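PDB 4BNB: copper induced nitroreductase D from Lactococcus lactis, which is a flavoprotein of the nitroreductase family that binds FMN and probably works as an oxidoreductase acting on nitro compounds. Local coordinates for residues 10-15 with 179-184. Sequence-based numbering, arbitrary orientation.
With YHX (4-nitroquinoline 1-oxide), chain D; FMN (flavin mononucleotide), chain B.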
loop_
_atom_site.group_PDB
_atom_site.type_symbol
_atom_site.label_atom_id
_atom_site.label_comp_id
_atom_site.label_asym_id
_atom_site.label_seq_id
_atom_site.Cartn_x
_atom_site.Cartn_y
_atom_site.Cartn_z
ATOM N N ARG A 10 10.046 10.948 0.743
ATOM C CA ARG A 10 10.892 10.528 1.851
ATOM C C ARG A 10 10.259 10.922 3.177
ATOM O O ARG A 10 9.386 11.788 3.235
ATOM C CB ARG A 10 12.284 11.156 1.744
ATOM C CG ARG A 10 13.101 10.709 0.533
ATOM C CD ARG A 10 13.508 9.241 0.607
ATOM N NE ARG A 10 14.231 8.934 1.837
ATOM C CZ ARG A 10 15.510 9.219 2.057
ATOM N NH1 ARG A 10 16.235 9.825 1.127
ATOM N NH2 ARG A 10 16.064 8.903 3.217
ATOM N N THR A 11 10.713 10.273 4.240
ATOM C CA THR A 11 10.326 10.641 5.588
ATOM C C THR A 11 11.044 11.930 5.965
ATOM O O THR A 11 12.274 11.983 5.990
ATOM C CB THR A 11 10.675 9.523 6.585
ATOM O OG1 THR A 11 9.789 8.415 6.380
ATOM C CG2 THR A 11 10.551 10.006 8.024
ATOM N N ILE A 12 10.260 12.972 6.219
ATOM C CA ILE A 12 10.780 14.271 6.623
ATOM C C ILE A 12 10.219 14.611 7.994
ATOM O O ILE A 12 9.011 14.798 8.145
ATOM C CB ILE A 12 10.357 15.375 5.634
ATOM C CG1 ILE A 12 10.817 15.031 4.212
ATOM C CG2 ILE A 12 10.899 16.729 6.075
ATOM C CD1 ILE A 12 12.324 15.008 4.031
ATOM N N TYR A 13 11.095 14.685 8.990
ATOM C CA TYR A 13 10.666 14.972 10.356
ATOM C C TYR A 13 10.638 16.472 10.645
ATOM O O TYR A 13 9.820 16.940 11.436
ATOM C CB TYR A 13 11.567 14.254 11.364
ATOM C CG TYR A 13 11.386 12.753 11.360
ATOM C CD1 TYR A 13 10.162 12.184 11.687
ATOM C CD2 TYR A 13 12.437 11.906 11.035
ATOM C CE1 TYR A 13 9.987 10.812 11.685
ATOM C CE2 TYR A 13 12.271 10.530 11.031
ATOM C CZ TYR A 13 11.044 9.991 11.357
ATOM O OH TYR A 13 10.872 8.624 11.358
ATOM N N ALA A 14 11.531 17.217 10.003
ATOM C CA ALA A 14 11.607 18.660 10.197
ATOM C C ALA A 14 10.616 19.361 9.276
ATOM O O ALA A 14 10.918 19.635 8.111
ATOM C CB ALA A 14 13.017 19.156 9.934
ATOM N N LEU A 15 9.433 19.648 9.810
ATOM C CA LEU A 15 8.346 20.214 9.021
ATOM C C LEU A 15 7.889 21.568 9.558
ATOM O O LEU A 15 7.937 21.820 10.765
ATOM C CB LEU A 15 7.160 19.247 8.994
ATOM C CG LEU A 15 7.417 17.903 8.310
ATOM C CD1 LEU A 15 6.229 16.973 8.501
ATOM C CD2 LEU A 15 7.716 18.095 6.831
ATOM N N GLY A 179 3.934 19.045 5.888
ATOM C CA GLY A 179 4.187 20.471 5.867
ATOM C C GLY A 179 5.376 20.815 4.997
ATOM O O GLY A 179 5.829 20.003 4.188
ATOM N N SER A 180 5.882 22.030 5.161
ATOM C CA SER A 180 7.054 22.474 4.417
ATOM C C SER A 180 8.312 21.771 4.916
ATOM O O SER A 180 8.456 21.499 6.107
ATOM C CB SER A 180 7.216 23.992 4.525
ATOM O OG SER A 180 7.265 24.416 5.876
ATOM N N ILE A 181 9.219 21.477 3.992
ATOM C CA ILE A 181 10.466 20.800 4.330
ATOM C C ILE A 181 11.463 21.790 4.920
ATOM O O ILE A 181 11.850 22.757 4.265
ATOM C CB ILE A 181 11.082 20.129 3.087
ATOM C CG1 ILE A 181 10.131 19.057 2.547
ATOM C CG2 ILE A 181 12.436 19.520 3.424
ATOM C CD1 ILE A 181 10.632 18.349 1.303
ATOM N N GLU A 182 11.877 21.544 6.160
ATOM C CA GLU A 182 12.778 22.455 6.861
ATOM C C GLU A 182 14.166 21.856 7.077
ATOM O O GLU A 182 15.092 22.558 7.484
ATOM C CB GLU A 182 12.161 22.878 8.198
ATOM C CG GLU A 182 10.780 23.502 8.052
ATOM C CD GLU A 182 10.790 24.753 7.193
ATOM O OE1 GLU A 182 11.836 25.437 7.152
ATOM O OE2 GLU A 182 9.757 25.052 6.556
ATOM N N ALA A 183 14.302 20.562 6.814
ATOM C CA ALA A 183 15.603 19.904 6.781
ATOM C C ALA A 183 15.486 18.660 5.911
ATOM O O ALA A 183 14.418 18.054 5.841
ATOM C CB ALA A 183 16.065 19.538 8.184
ATOM N N PRO A 184 16.580 18.278 5.235
ATOM C CA PRO A 184 16.533 17.156 4.291
ATOM C C PRO A 184 16.324 15.807 4.970
ATOM O O PRO A 184 16.563 15.669 6.170
ATOM C CB PRO A 184 17.910 17.206 3.623
ATOM C CG PRO A 184 18.792 17.861 4.623
ATOM C CD PRO A 184 17.933 18.853 5.348
HETATM O O01 YHX D . 11.274 15.838 15.355
HETATM N N02 YHX D . 10.790 14.634 15.345
HETATM O O03 YHX D . 9.601 14.484 15.570
HETATM C C04 YHX D . 11.678 13.539 15.066
HETATM C C05 YHX D . 13.002 13.853 14.726
HETATM C C06 YHX D . 13.923 12.843 14.440
HETATM N N07 YHX D . 13.558 11.558 14.485
HETATM O O08 YHX D . 14.426 10.634 14.216
HETATM C C09 YHX D . 12.269 11.201 14.815
HETATM C C10 YHX D . 11.314 12.136 15.106
HETATM C C11 YHX D . 9.996 11.678 15.437
HETATM C C12 YHX D . 9.698 10.315 15.462
HETATM C C13 YHX D . 10.683 9.375 15.161
HETATM C C14 YHX D . 11.962 9.805 14.837
HETATM N N1 FMN B . 8.098 6.344 10.575
HETATM C C2 FMN B . 7.929 6.926 11.953
HETATM O O2 FMN B . 8.613 7.833 12.288
HETATM N N3 FMN B . 6.951 6.373 12.848
HETATM C C4 FMN B . 6.155 5.319 12.470
HETATM O O4 FMN B . 5.299 4.919 13.192
HETATM C C4A FMN B . 6.322 4.745 11.128
HETATM N N5 FMN B . 5.616 3.758 10.757
HETATM C C5A FMN B . 5.651 3.313 9.317
HETATM C C6 FMN B . 4.654 2.268 8.844
HETATM C C7 FMN B . 4.651 1.871 7.584
HETATM C C7M FMN B . 3.647 0.817 7.129
HETATM C C8 FMN B . 5.656 2.466 6.592
HETATM C C8M FMN B . 5.604 2.029 5.132
HETATM C C9 FMN B . 6.540 3.370 7.001
HETATM C C9A FMN B . 6.547 3.828 8.456
HETATM N N10 FMN B . 7.504 4.803 8.918
HETATM C C10 FMN B . 7.345 5.329 10.199
HETATM C "C1'" FMN B . 8.485 5.375 8.014
HETATM C "C2'" FMN B . 9.549 4.335 7.663
HETATM O "O2'" FMN B . 10.422 4.146 8.744
HETATM C "C3'" FMN B . 10.299 4.855 6.438
HETATM O "O3'" FMN B . 9.374 4.890 5.385
HETATM C "C4'" FMN B . 11.478 3.952 6.062
HETATM O "O4'" FMN B . 12.496 4.050 7.024
HETATM C "C5'" FMN B . 12.026 4.379 4.699
HETATM O "O5'" FMN B . 12.436 5.721 4.744
HETATM P P FMN B . 11.771 6.847 3.743
HETATM O O1P FMN B . 11.867 6.372 2.362
HETATM O O2P FMN B . 10.194 7.052 4.134
HETATM O O3P FMN B . 12.610 8.246 3.942
HETATM O O HOH W 1 13.822 16.386 8.070
#
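Water 1 is gripped from both segments: it accepts from the backbone N of Ala-14 at 3.1 Å and donates to Ala-183 O at 2.8 Å. The carbonyl of the same Ala-14 takes a fairly straight hydrogen bond from Glu-182 N (2.9 Å, 156° at the hydrogen), the donor lying about 30° from the carbonyl plane. Leu-15 then pairs with Ile-181 as an antiparallel non-hydrogen-bonded pair, and its CA points a hydrogen at Ser-180 O, 3.2 Å away. The Leu-15 methyl CD2 rests against the carbonyl oxygens of Gly-179 and Ser-180. Apolar contacts add to this: the CB atoms of Ala-14 and Ala-183 meet at 3.5 Å, while Ile-12 CG2 abuts both Ala-183 O and Ile-181 CG2, the two isoleucine side chains crossing at about a right angle. Within 179-184, Ser-180 OG, at the end of the strand, donates to the anti lone pair of OE2 of Glu-182, in the loop that follows, whose side chain curls back through a bend at chi2.

Segment 10-15 also supplies part of the FMN site, which Arg-9, Gln-150, His-151 and Lys-188 complete. FMN O3P is held by Arg-10 NE (2.7 Å) and by the backbone N of Thr-11, whose OG1 binds O2P. With CG of Tyr-13 anti to its carbonyl carbon (chi1 -70°), the ring extends away from 179-184; its OH donates to FMN O2 at 2.6 Å, one face carries 4-nitroquinoline 1-oxide over its centre, and Thr-11 CG2 lies under the opposite face, offset toward the rim. An alanine in place of Tyr-13 would probably cost FMN O2 this donor and deprive the quinoline of the surface it lies on.

The loop after helix 2-8 is thus fastened, as it becomes strand 15-16, to the end of strand 170-181, with Asn-148 of strand 145-150 packing against Thr-11, Tyr-13 and Leu-15.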